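Local coordinates for CghA (Chaetomium globosum, PDB 6KBC), which belongs to the Diels-Alderase family, pairs two calycin-clan beta domains and holds the ligand WK1 in a pocket lined by both, at residues P35-K40 with W230-W235; G88-Q93 with H345-W350; S142-V147 with G156-R161; E238-L243 with V260-K265. All blocks are in the same frame, centred on the assembly; numbering follows the deposited sequence.

Contact 1: P35-K40 with W230-W235; sequences PKWADK and WLPMVW. With WK1 ((2S)-3-[(2S,4E)-4-[[(1R,2S,4aR,6S,8R,8aS)-2-[(E)-but-2-en-2-yl]-6,8-dimethyl-1,2,4a,5,6,7,8,8a-octahydronaphthalen-1-yl]-oxidanyl-methylidene]-3,5-bis(oxidanylidene)pyrrolidin-2-yl]-2-methyl-2-oxidanyl-propanoic acid), chain B.
Lys36 lies over one face of the Trp230 indole, and Trp37 meets the same ring rim to rim, so two consecutive residues of the 35-40 loop hold one tryptophan from different directions. The lysine contact is a CH-pi interaction: CG of Lys36 stands 3.4 Å from the centroid of the five-membered ring of Trp230, only 3° off its normal. A bend at chi2 (-55°) turns the rest of the chain along the indole, bringing Lys36 CE within 3.6 Å of Trp230 CZ2. The ammonium adds an off-centre cation-pi contact, NZ of Lys36 being 4.9 Å from the centroid of the six-membered ring of Trp230, while Asn32 and the carbonyl of Ala25 accept its hydrogen bonds. The planes of Trp37 and Trp230 are inclined at 71°, with Trp37 CZ3 3.8 Å from Trp230 CD1; NE1 of Trp37 bonds to the carbonyl of Ile21. Farther along, Pro232 CB approaches the Trp37 edge near the ring plane, 3.6 Å from CZ2. Leu231 points away from the loop and puts CD1 3.6 Å from C10 of WK1; Trp235 lays a ring face on the ligand, C2 lying over its centre. Tyr182 stacks on Trp230. The loop before strand 46-54 thus packs on the end of strand 223-231, where Leu231 pairs through its backbone with Val46 of strand 46-54.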
# COMPACT_ATOMS: atom_id res chain seq x y z
N PRO A 35 3.73 15.27 7.24
CA PRO A 35 2.31 15.40 6.92
C PRO A 35 2.01 16.64 6.08
O PRO A 35 2.61 17.70 6.26
CB PRO A 35 1.64 15.48 8.29
CG PRO A 35 2.58 14.78 9.20
CD PRO A 35 3.96 15.07 8.68
N LYS A 36 1.06 16.48 5.16
CA LYS A 36 0.62 17.58 4.31
C LYS A 36 -0.41 18.46 5.00
O LYS A 36 -0.63 19.59 4.56
CB LYS A 36 0.05 17.03 3.00
CG LYS A 36 1.09 16.26 2.18
CD LYS A 36 2.32 17.11 1.92
CE LYS A 36 3.35 16.36 1.12
NZ LYS A 36 4.59 17.14 0.88
N TRP A 37 -1.06 17.95 6.04
CA TRP A 37 -1.90 18.74 6.95
C TRP A 37 -1.16 18.81 8.28
O TRP A 37 -1.42 18.04 9.21
CB TRP A 37 -3.30 18.13 7.08
CG TRP A 37 -4.14 18.40 5.87
CD1 TRP A 37 -4.99 19.46 5.68
CD2 TRP A 37 -4.15 17.65 4.65
NE1 TRP A 37 -5.55 19.39 4.43
CE2 TRP A 37 -5.06 18.29 3.77
CE3 TRP A 37 -3.50 16.49 4.21
CZ2 TRP A 37 -5.33 17.81 2.49
CZ3 TRP A 37 -3.78 16.00 2.93
CH2 TRP A 37 -4.68 16.67 2.09
N ALA A 38 -0.22 19.76 8.37
CA ALA A 38 0.74 19.77 9.48
C ALA A 38 0.09 20.21 10.79
O ALA A 38 0.32 19.59 11.84
CB ALA A 38 1.92 20.68 9.13
N ASP A 39 -0.72 21.26 10.76
CA ASP A 39 -1.23 21.85 12.00
C ASP A 39 -2.67 21.45 12.31
O ASP A 39 -2.96 20.99 13.42
CB ASP A 39 -1.10 23.37 11.95
CG ASP A 39 0.35 23.83 12.00
OD1 ASP A 39 1.05 23.48 12.97
OD2 ASP A 39 0.80 24.49 11.04
N LYS A 40 -3.58 21.62 11.35
CA LYS A 40 -4.96 21.19 11.48
C LYS A 40 -5.24 20.17 10.38
O LYS A 40 -4.71 20.28 9.27
CB LYS A 40 -5.94 22.37 11.36
CG LYS A 40 -6.08 23.26 12.60
CD LYS A 40 -6.51 22.52 13.87
CE LYS A 40 -6.86 23.54 14.96
NZ LYS A 40 -6.32 23.13 16.30
N TRP A 230 -1.55 10.70 0.38
CA TRP A 230 -2.44 11.68 0.99
C TRP A 230 -3.46 12.14 -0.05
O TRP A 230 -3.16 12.23 -1.24
CB TRP A 230 -1.65 12.86 1.57
CG TRP A 230 -1.01 13.74 0.55
CD1 TRP A 230 -1.53 14.89 0.01
CD2 TRP A 230 0.28 13.58 -0.04
NE1 TRP A 230 -0.64 15.44 -0.88
CE2 TRP A 230 0.48 14.64 -0.93
CE3 TRP A 230 1.29 12.62 0.09
CZ2 TRP A 230 1.64 14.78 -1.69
CZ3 TRP A 230 2.44 12.76 -0.65
CH2 TRP A 230 2.61 13.83 -1.53
N LEU A 231 -4.67 12.42 0.43
CA LEU A 231 -5.81 12.84 -0.37
C LEU A 231 -6.55 13.91 0.41
O LEU A 231 -6.78 13.74 1.61
CB LEU A 231 -6.77 11.68 -0.64
CG LEU A 231 -6.42 10.63 -1.67
CD1 LEU A 231 -5.54 9.57 -1.00
CD2 LEU A 231 -7.72 10.03 -2.17
N PRO A 232 -6.98 14.99 -0.24
CA PRO A 232 -7.80 16.00 0.44
C PRO A 232 -9.29 15.73 0.38
O PRO A 232 -10.07 16.54 0.87
CB PRO A 232 -7.46 17.28 -0.33
CG PRO A 232 -7.20 16.80 -1.71
CD PRO A 232 -6.55 15.44 -1.58
N MET A 233 -9.66 14.61 -0.26
CA MET A 233 -11.07 14.20 -0.41
C MET A 233 -11.26 12.77 0.09
O MET A 233 -10.30 12.03 0.11
CB MET A 233 -11.54 14.32 -1.86
CG MET A 233 -11.08 13.20 -2.77
SD MET A 233 -9.36 13.25 -3.23
CE MET A 233 -9.30 14.57 -4.43
N VAL A 234 -12.46 12.42 0.51
CA VAL A 234 -12.65 11.07 1.02
C VAL A 234 -12.64 10.17 -0.21
O VAL A 234 -13.36 10.43 -1.19
CB VAL A 234 -13.93 10.90 1.85
CG1 VAL A 234 -13.93 11.81 3.06
CG2 VAL A 234 -15.17 10.99 1.03
N TRP A 235 -11.78 9.17 -0.21
CA TRP A 235 -11.53 8.46 -1.46
C TRP A 235 -12.67 7.50 -1.79
O TRP A 235 -12.93 7.23 -2.97
CB TRP A 235 -10.18 7.76 -1.39
CG TRP A 235 -10.16 6.51 -0.60
CD1 TRP A 235 -9.96 6.38 0.75
CD2 TRP A 235 -10.31 5.19 -1.12
NE1 TRP A 235 -10.00 5.04 1.10
CE2 TRP A 235 -10.21 4.30 -0.03
CE3 TRP A 235 -10.53 4.68 -2.40
CZ2 TRP A 235 -10.31 2.92 -0.19
CZ3 TRP A 235 -10.63 3.31 -2.56
CH2 TRP A 235 -10.53 2.45 -1.46
O WK1 B . -8.91 -2.31 8.32
C17 WK1 B . -7.93 -2.71 7.76
O1 WK1 B . -7.10 -3.37 8.31
C19 WK1 B . -7.72 -2.42 6.33
O2 WK1 B . -8.80 -1.78 5.75
C18 WK1 B . -7.57 -3.71 5.58
C20 WK1 B . -6.52 -1.52 6.33
C22 WK1 B . -5.92 -1.42 4.98
N WK1 B . -4.65 -0.74 4.84
C21 WK1 B . -4.70 0.08 3.80
O5 WK1 B . -3.67 0.81 3.43
C23 WK1 B . -6.71 -0.82 3.93
O4 WK1 B . -7.97 -1.11 3.66
C24 WK1 B . -6.01 0.12 3.13
C16 WK1 B . -6.52 0.86 1.98
O3 WK1 B . -7.73 0.65 1.63
C9 WK1 B . -5.62 1.71 1.18
C8 WK1 B . -5.01 0.64 0.23
C12 WK1 B . -4.65 -0.73 0.78
C13 WK1 B . -3.44 -1.04 1.19
C90 WK1 B . -3.13 -2.39 1.74
C14 WK1 B . -5.70 -1.78 0.88
C7 WK1 B . -5.89 0.37 -0.95
C6 WK1 B . -6.30 1.38 -1.67
C3 WK1 B . -6.10 2.74 -1.11
C4 WK1 B . -6.31 2.81 0.39
C5 WK1 B . -5.79 4.16 0.85
C11 WK1 B . -6.13 4.38 2.29
C2 WK1 B . -6.79 3.88 -1.83
C1 WK1 B . -6.02 5.10 -1.45
C10 WK1 B . -6.38 6.34 -2.21
C WK1 B . -6.25 5.33 0.02

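Contact 2: G88-Q93 with H345-W350; sequences GTVWSQ and HHQAWW. With WK1 ((2S)-3-[(2S,4E)-4-[[(1R,2S,4aR,6S,8R,8aS)-2-[(E)-but-2-en-2-yl]-6,8-dimethyl-1,2,4a,5,6,7,8,8a-octahydronaphthalen-1-yl]-oxidanyl-methylidene]-3,5-bis(oxidanylidene)pyrrolidin-2-yl]-2-methyl-2-oxidanyl-propanoic acid), chain B.
Val90 makes the closest packing of this contact, although it is itself exposed: its CG1 methyl lies 3.4 Å from the carbonyl O of Trp349 and 3.6 Å from that of Ala348. With chi1 at -61°, CG1 sits beside its own backbone N and faces the opposing main chain. Contact with the Trp349 side chain is looser, 4.3 Å from Val90 CG1 to CD1, and comes obliquely to the indole. Water does the polar joining. One molecule donates to the carbonyl O of Gly88 and of Ala348 and accepts from NE2 of Gln347, whose extended chain also reaches the carbonyl of Trp85. A second donates to Ser92 OG at 2.8 Å and to the carbonyl O of Trp349 at 2.9 Å; Ser92 OG is also hydrogen-bonded to Asn82 OD1. These two waters, beside exposed Gly88 and Ser92, mark the hydrated side, and the strand axes, 7.1 Å apart, are too far for direct sheet pairing although their directions differ by only 16°. On the buried side, Trp350 offers a ring face to WK1, its NE1 3.5 Å from C18, while Asn364 accepts from that NE1. Strand 90-96 pairs with strand 77-85 and strand 348-353 with strand 363-375, so the contact bridges the two beta domains.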
# COMPACT_ATOMS: atom_id res chain seq x y z
N GLY A 88 -2.54 -20.62 8.23
CA GLY A 88 -3.91 -20.17 8.17
C GLY A 88 -4.25 -19.07 9.15
O GLY A 88 -5.26 -18.38 8.97
N THR A 89 -3.42 -18.86 10.17
CA THR A 89 -3.70 -17.80 11.12
C THR A 89 -3.66 -16.44 10.44
O THR A 89 -2.76 -16.15 9.65
CB THR A 89 -2.70 -17.81 12.27
OG1 THR A 89 -2.55 -19.14 12.78
CG2 THR A 89 -3.19 -16.91 13.38
N VAL A 90 -4.65 -15.62 10.74
CA VAL A 90 -4.63 -14.22 10.34
C VAL A 90 -4.95 -13.39 11.57
O VAL A 90 -5.62 -13.85 12.50
CB VAL A 90 -5.61 -13.92 9.18
CG1 VAL A 90 -5.23 -14.75 7.95
CG2 VAL A 90 -7.03 -14.19 9.62
N TRP A 91 -4.46 -12.16 11.57
CA TRP A 91 -4.58 -11.27 12.71
C TRP A 91 -4.76 -9.87 12.18
O TRP A 91 -3.90 -9.37 11.44
CB TRP A 91 -3.35 -11.37 13.61
CG TRP A 91 -3.45 -10.68 14.93
CD1 TRP A 91 -3.76 -11.26 16.13
CD2 TRP A 91 -3.20 -9.30 15.20
NE1 TRP A 91 -3.72 -10.32 17.13
CE2 TRP A 91 -3.37 -9.11 16.59
CE3 TRP A 91 -2.84 -8.20 14.41
CZ2 TRP A 91 -3.21 -7.86 17.20
CZ3 TRP A 91 -2.67 -6.96 15.02
CH2 TRP A 91 -2.86 -6.80 16.40
N SER A 92 -5.87 -9.24 12.53
CA SER A 92 -6.21 -7.92 12.03
C SER A 92 -6.76 -7.11 13.18
O SER A 92 -7.76 -7.50 13.79
CB SER A 92 -7.24 -7.99 10.89
OG SER A 92 -6.72 -8.70 9.77
N GLN A 93 -6.12 -5.99 13.48
CA GLN A 93 -6.64 -5.08 14.48
C GLN A 93 -6.24 -3.67 14.12
O GLN A 93 -5.22 -3.45 13.45
CB GLN A 93 -6.12 -5.42 15.89
CG GLN A 93 -6.75 -6.64 16.53
CD GLN A 93 -6.33 -6.77 17.98
OE1 GLN A 93 -5.99 -5.78 18.63
NE2 GLN A 93 -6.36 -8.00 18.49
N HIS A 345 -4.97 -15.84 -5.95
CA HIS A 345 -5.26 -15.85 -4.52
C HIS A 345 -4.86 -17.18 -3.90
O HIS A 345 -5.44 -18.22 -4.22
CB HIS A 345 -6.75 -15.62 -4.29
CG HIS A 345 -7.23 -14.29 -4.78
ND1 HIS A 345 -8.54 -14.06 -5.15
CD2 HIS A 345 -6.58 -13.11 -4.96
CE1 HIS A 345 -8.68 -12.81 -5.54
NE2 HIS A 345 -7.51 -12.20 -5.42
N HIS A 346 -3.87 -17.13 -3.01
CA HIS A 346 -3.36 -18.32 -2.35
C HIS A 346 -3.86 -18.45 -0.93
O HIS A 346 -4.24 -19.55 -0.51
CB HIS A 346 -1.82 -18.31 -2.35
CG HIS A 346 -1.23 -19.50 -1.66
ND1 HIS A 346 -1.17 -20.74 -2.25
CD2 HIS A 346 -0.72 -19.64 -0.42
CE1 HIS A 346 -0.63 -21.60 -1.40
NE2 HIS A 346 -0.34 -20.96 -0.29
N GLN A 347 -3.90 -17.36 -0.18
CA GLN A 347 -4.37 -17.39 1.19
C GLN A 347 -5.24 -16.19 1.43
O GLN A 347 -4.83 -15.06 1.12
CB GLN A 347 -3.21 -17.39 2.21
CG GLN A 347 -3.71 -17.47 3.65
CD GLN A 347 -2.60 -17.40 4.69
OE1 GLN A 347 -1.40 -17.41 4.36
NE2 GLN A 347 -3.00 -17.31 5.96
N ALA A 348 -6.43 -16.43 1.98
CA ALA A 348 -7.33 -15.35 2.36
C ALA A 348 -6.79 -14.67 3.61
O ALA A 348 -6.71 -15.28 4.68
CB ALA A 348 -8.73 -15.90 2.62
N TRP A 349 -6.42 -13.40 3.48
CA TRP A 349 -5.74 -12.69 4.55
C TRP A 349 -6.73 -11.90 5.40
O TRP A 349 -6.82 -12.09 6.61
CB TRP A 349 -4.69 -11.79 3.91
CG TRP A 349 -3.77 -11.07 4.85
CD1 TRP A 349 -3.84 -11.01 6.22
CD2 TRP A 349 -2.64 -10.28 4.48
NE1 TRP A 349 -2.81 -10.25 6.72
CE2 TRP A 349 -2.06 -9.78 5.67
CE3 TRP A 349 -2.06 -9.95 3.25
CZ2 TRP A 349 -0.93 -8.97 5.66
CZ3 TRP A 349 -0.93 -9.14 3.24
CH2 TRP A 349 -0.39 -8.66 4.44
N TRP A 350 -7.48 -11.00 4.76
CA TRP A 350 -8.57 -10.30 5.42
C TRP A 350 -9.72 -10.20 4.44
O TRP A 350 -9.55 -10.37 3.23
CB TRP A 350 -8.13 -8.91 5.93
CG TRP A 350 -7.92 -7.86 4.87
CD1 TRP A 350 -8.88 -7.12 4.23
CD2 TRP A 350 -6.67 -7.42 4.35
NE1 TRP A 350 -8.29 -6.25 3.34
CE2 TRP A 350 -6.94 -6.42 3.39
CE3 TRP A 350 -5.33 -7.78 4.61
CZ2 TRP A 350 -5.93 -5.78 2.68
CZ3 TRP A 350 -4.33 -7.13 3.90
CH2 TRP A 350 -4.63 -6.14 2.95
O WK1 B . -8.91 -2.31 8.32
C17 WK1 B . -7.93 -2.71 7.76
O1 WK1 B . -7.10 -3.37 8.31
C19 WK1 B . -7.72 -2.42 6.33
O2 WK1 B . -8.80 -1.78 5.75
C18 WK1 B . -7.57 -3.71 5.58
C20 WK1 B . -6.52 -1.52 6.33
C22 WK1 B . -5.92 -1.42 4.98
N WK1 B . -4.65 -0.74 4.84
C21 WK1 B . -4.70 0.08 3.80
O5 WK1 B . -3.67 0.81 3.43
C23 WK1 B . -6.71 -0.82 3.93
O4 WK1 B . -7.97 -1.11 3.66
C24 WK1 B . -6.01 0.12 3.13
C16 WK1 B . -6.52 0.86 1.98
O3 WK1 B . -7.73 0.65 1.63
C9 WK1 B . -5.62 1.71 1.18
C8 WK1 B . -5.01 0.64 0.23
C12 WK1 B . -4.65 -0.73 0.78
C13 WK1 B . -3.44 -1.04 1.19
C90 WK1 B . -3.13 -2.39 1.74
C14 WK1 B . -5.70 -1.78 0.88
C7 WK1 B . -5.89 0.37 -0.95
C6 WK1 B . -6.30 1.38 -1.67
C3 WK1 B . -6.10 2.74 -1.11
C4 WK1 B . -6.31 2.81 0.39
C5 WK1 B . -5.79 4.16 0.85
C11 WK1 B . -6.13 4.38 2.29
C2 WK1 B . -6.79 3.88 -1.83
C1 WK1 B . -6.02 5.10 -1.45
C10 WK1 B . -6.38 6.34 -2.21
C WK1 B . -6.25 5.33 0.02
O HOH W 1 -5.90 -17.83 6.14
O HOH W 2 -8.13 -10.90 8.89

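Contact 3: S142-V147 with G156-R161; sequences STTTVV and GSLTHR
Val146 and Leu158 exchange the two shortest backbone bonds between these strands, N of Val146 to O of Leu158 and N of Leu158 to O of Val146, each 2.8 Å. Both donors lie in the plane of the carbonyl they address, and both bonds are nearly straight at the hydrogen. Thr144 and His160 form the next hydrogen-bonded pair with longer links, 3.1 Å from Thr144 N to His160 O and 3.2 Å from His160 N to Thr144 O. A side-chain link joins the same pair: ND1 of His160 gives a weak hydrogen bond to OG1 of Thr144 at 2.8 Å, bent to 115° at the hydrogen. That hydroxyl lies between its backbone N and carbonyl carbon (chi1 77°), a torsion that turns it toward the imidazole. The other ring nitrogen, NE2, bonds to the carbonyl of Asp52, and CD2 of Leu158 lies over one ring face, 3.6 Å above its plane. In the non-hydrogen-bonded pairs, alpha carbons carry C-H...O contacts, among them Ser157 CA to Val146 O at 3.0 Å. Thr144, Val146, Leu158 and His160 all project to the buried face, against Phe51 and Ala53 of strand 46-54 and Phe62 and Phe66 of strand 60-69. On the other face, Thr143 and Arg161 lie side by side, the methyl CG2 beside the arginine CD. The chemistry is thus divided: the face bearing Val146 and Leu158 is apolar apart from the Thr144-His160 pair, whose polar atoms have partners, whereas the opposite face carries mostly hydroxyls and a guanidinium.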
# COMPACT_ATOMS: atom_id res chain seq x y z
N SER A 142 17.13 5.11 3.51
CA SER A 142 17.84 3.85 3.37
C SER A 142 17.27 2.78 4.28
O SER A 142 17.44 1.59 4.00
CB SER A 142 19.33 4.06 3.68
OG SER A 142 19.45 4.51 5.01
N THR A 143 16.59 3.17 5.36
CA THR A 143 16.13 2.22 6.36
C THR A 143 14.86 2.75 6.99
O THR A 143 14.61 3.96 7.02
CB THR A 143 17.16 1.98 7.49
OG1 THR A 143 17.18 3.13 8.34
CG2 THR A 143 18.57 1.74 6.95
N THR A 144 14.07 1.82 7.53
CA THR A 144 12.92 2.16 8.35
C THR A 144 12.93 1.27 9.58
O THR A 144 13.50 0.18 9.58
CB THR A 144 11.56 1.94 7.65
OG1 THR A 144 11.25 0.54 7.63
CG2 THR A 144 11.58 2.44 6.25
N THR A 145 12.23 1.73 10.60
CA THR A 145 11.94 0.92 11.76
C THR A 145 10.51 1.20 12.19
O THR A 145 10.13 2.37 12.32
CB THR A 145 12.91 1.20 12.91
OG1 THR A 145 14.25 0.95 12.45
CG2 THR A 145 12.63 0.28 14.08
N VAL A 146 9.74 0.15 12.39
CA VAL A 146 8.38 0.25 12.90
C VAL A 146 8.34 -0.55 14.19
O VAL A 146 8.79 -1.70 14.22
CB VAL A 146 7.36 -0.28 11.89
CG1 VAL A 146 5.97 -0.14 12.43
CG2 VAL A 146 7.53 0.46 10.57
N VAL A 147 7.82 0.06 15.25
CA VAL A 147 7.84 -0.57 16.56
C VAL A 147 6.45 -0.51 17.16
O VAL A 147 5.83 0.56 17.20
CB VAL A 147 8.86 0.09 17.51
CG1 VAL A 147 8.83 -0.60 18.86
CG2 VAL A 147 10.25 0.04 16.90
N GLY A 156 6.67 -5.62 19.13
CA GLY A 156 7.80 -6.03 18.34
C GLY A 156 8.10 -5.01 17.29
O GLY A 156 7.63 -3.87 17.33
N SER A 157 8.89 -5.42 16.30
CA SER A 157 9.39 -4.47 15.33
C SER A 157 9.38 -5.07 13.92
O SER A 157 9.36 -6.28 13.71
CB SER A 157 10.81 -4.00 15.66
OG SER A 157 11.69 -5.10 15.61
N LEU A 158 9.40 -4.14 12.97
CA LEU A 158 9.60 -4.35 11.55
C LEU A 158 10.70 -3.42 11.11
O LEU A 158 10.75 -2.27 11.55
CB LEU A 158 8.32 -4.03 10.75
CG LEU A 158 8.37 -4.31 9.25
CD1 LEU A 158 7.01 -4.71 8.71
CD2 LEU A 158 8.86 -3.03 8.55
N THR A 159 11.56 -3.88 10.22
CA THR A 159 12.57 -2.99 9.67
C THR A 159 12.71 -3.22 8.19
O THR A 159 12.48 -4.33 7.69
CB THR A 159 13.96 -3.16 10.33
OG1 THR A 159 14.58 -4.36 9.85
CG2 THR A 159 13.85 -3.20 11.85
N HIS A 160 13.07 -2.16 7.49
CA HIS A 160 13.38 -2.20 6.07
C HIS A 160 14.82 -1.77 5.87
O HIS A 160 15.28 -0.83 6.50
CB HIS A 160 12.48 -1.24 5.28
CG HIS A 160 11.04 -1.63 5.22
ND1 HIS A 160 10.02 -0.75 5.47
CD2 HIS A 160 10.46 -2.80 4.86
CE1 HIS A 160 8.86 -1.37 5.31
NE2 HIS A 160 9.10 -2.61 4.94
N ARG A 161 15.49 -2.43 4.94
CA ARG A 161 16.80 -2.02 4.43
C ARG A 161 16.56 -1.81 2.94
O ARG A 161 16.45 -2.79 2.20
CB ARG A 161 17.86 -3.09 4.66
CG ARG A 161 18.20 -3.28 6.12
CD ARG A 161 18.07 -1.98 6.90
NE ARG A 161 18.20 -2.18 8.34
CZ ARG A 161 19.30 -1.95 9.05
NH1 ARG A 161 20.41 -1.56 8.44
NH2 ARG A 161 19.29 -2.14 10.37

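Contact 4: E238-L243 with V260-K265; sequences EATDAL and VSKPHK
The carbonyl O of Val260 is gripped by two successive amides, Thr240 N at 2.7 Å and Asp241 N at 3.3 Å. The first donor is tilted 16° from the carbonyl plane, whereas the second lies in it on a lone pair. Val260 N returns a bond to Asp241 O at 2.9 Å. Thr240 adds its hydroxyl, OG1 donating to Ser261 O at 2.7 Å from above the carbonyl plane; chi1 of 50° places that oxygen between its backbone N and carbonyl carbon, within reach of Ser261 O, while CG2 packs on Lys262 CD. Lys262 crosses back, bent at chi2 and chi4, and gives NZ to Ala239 O at 2.8 Å, with further bonds to the carbonyls of Gly236 and Ser394. At the outer end, the chain of Glu238, also bent at chi2, forms a salt bridge from OE1 to Lys265 NZ through its syn lone pair; its OE2 receives a weak bond from His264 NE2 at the ring edge. Inward, Asp241 is salt-bridged to Lys307, Arg258 and Arg319, and Ala242 touches WK1. Two residues, Thr240 and Asp241, facing the single Val260 define a classic beta bulge, set where strand 239-249 turns a corner in its antiparallel hairpin with strand 252-261.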
# COMPACT_ATOMS: atom_id res chain seq x y z
N GLU A 238 -15.04 8.57 -4.36
CA GLU A 238 -14.51 8.78 -5.68
C GLU A 238 -14.22 7.50 -6.45
O GLU A 238 -14.03 7.56 -7.67
CB GLU A 238 -13.22 9.61 -5.58
CG GLU A 238 -13.46 11.06 -5.18
CD GLU A 238 -13.94 11.90 -6.34
OE1 GLU A 238 -13.08 12.41 -7.09
OE2 GLU A 238 -15.17 12.05 -6.51
N ALA A 239 -14.19 6.33 -5.80
CA ALA A 239 -13.73 5.10 -6.42
C ALA A 239 -14.77 4.00 -6.31
O ALA A 239 -15.56 3.96 -5.36
CB ALA A 239 -12.41 4.61 -5.79
N THR A 240 -14.75 3.08 -7.28
CA THR A 240 -15.48 1.81 -7.17
C THR A 240 -14.55 0.63 -6.99
O THR A 240 -15.02 -0.47 -6.66
CB THR A 240 -16.37 1.56 -8.40
OG1 THR A 240 -15.61 1.73 -9.60
CG2 THR A 240 -17.56 2.53 -8.40
N ASP A 241 -13.25 0.83 -7.17
CA ASP A 241 -12.29 -0.27 -7.14
C ASP A 241 -10.93 0.28 -6.77
O ASP A 241 -10.50 1.31 -7.30
CB ASP A 241 -12.24 -0.97 -8.51
CG ASP A 241 -11.80 -2.41 -8.40
OD1 ASP A 241 -10.66 -2.66 -7.95
OD2 ASP A 241 -12.61 -3.31 -8.75
N ALA A 242 -10.25 -0.40 -5.86
CA ALA A 242 -8.88 -0.06 -5.51
C ALA A 242 -8.10 -1.36 -5.44
O ALA A 242 -8.57 -2.33 -4.85
CB ALA A 242 -8.80 0.71 -4.18
N LEU A 243 -6.93 -1.39 -6.08
CA LEU A 243 -6.09 -2.58 -6.06
C LEU A 243 -4.69 -2.20 -5.59
O LEU A 243 -3.99 -1.44 -6.28
CB LEU A 243 -6.00 -3.23 -7.44
CG LEU A 243 -4.94 -4.33 -7.52
CD1 LEU A 243 -5.32 -5.51 -6.64
CD2 LEU A 243 -4.76 -4.77 -8.97
N VAL A 260 -10.17 2.68 -9.84
CA VAL A 260 -11.22 2.88 -10.82
C VAL A 260 -12.29 3.76 -10.18
O VAL A 260 -12.78 3.44 -9.09
CB VAL A 260 -11.81 1.54 -11.30
CG1 VAL A 260 -12.92 1.78 -12.35
CG2 VAL A 260 -10.70 0.64 -11.87
N SER A 261 -12.64 4.85 -10.84
CA SER A 261 -13.51 5.86 -10.24
C SER A 261 -14.96 5.37 -10.15
O SER A 261 -15.32 4.26 -10.58
CB SER A 261 -13.44 7.16 -11.04
OG SER A 261 -14.30 7.08 -12.18
N LYS A 262 -15.80 6.24 -9.58
CA LYS A 262 -17.25 6.07 -9.62
C LYS A 262 -17.77 6.29 -11.04
O LYS A 262 -17.10 6.91 -11.87
CB LYS A 262 -17.90 7.09 -8.68
CG LYS A 262 -17.69 6.83 -7.21
CD LYS A 262 -18.51 5.69 -6.71
CE LYS A 262 -18.82 5.85 -5.23
NZ LYS A 262 -18.01 4.87 -4.45
N PRO A 263 -18.99 5.82 -11.34
CA PRO A 263 -19.58 6.11 -12.67
C PRO A 263 -19.78 7.59 -12.96
O PRO A 263 -19.84 7.96 -14.13
CB PRO A 263 -20.93 5.36 -12.65
CG PRO A 263 -21.20 5.05 -11.21
CD PRO A 263 -19.82 4.89 -10.56
N HIS A 264 -19.87 8.46 -11.95
CA HIS A 264 -20.05 9.87 -12.28
C HIS A 264 -18.82 10.46 -12.95
O HIS A 264 -18.93 11.50 -13.61
CB HIS A 264 -20.45 10.70 -11.04
CG HIS A 264 -19.37 10.86 -10.02
ND1 HIS A 264 -19.30 10.09 -8.87
CD2 HIS A 264 -18.33 11.73 -9.94
CE1 HIS A 264 -18.26 10.46 -8.15
NE2 HIS A 264 -17.64 11.45 -8.78
N LYS A 265 -17.66 9.79 -12.85
CA LYS A 265 -16.51 10.15 -13.67
C LYS A 265 -16.20 9.08 -14.70
O LYS A 265 -15.07 9.04 -15.22
CB LYS A 265 -15.28 10.42 -12.80
CG LYS A 265 -15.42 11.72 -12.03
CD LYS A 265 -14.36 11.84 -10.94
CE LYS A 265 -14.10 13.30 -10.63
NZ LYS A 265 -13.84 13.56 -9.18

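Along the chain, contact 3 falls within the spans bridged by contacts 1 and 2, whose segments alternate; contact 4 follows contact 1 and lies within the span of contact 2. Contacts 1 and 2 lie on opposite sides of the chain's centre, their centres 30 Å apart, yet both touch WK1. Contact 1 joins the loop before strand 46-54 to the end of strand 223-231; contact 2 sets strand 90-96 beside strand 348-353. Contacts 3 and 4 are local hairpins, one in each domain, with centres 33 Å apart. Contacts 1 and 4 meet directly, Trp235 CZ3 lying 3.6 Å from Ala242 CB. Contacts 1, 2 and 4 therefore bring both domains to one ligand; the side chain of Leu158 in contact 3 is about 13 Å from WK1.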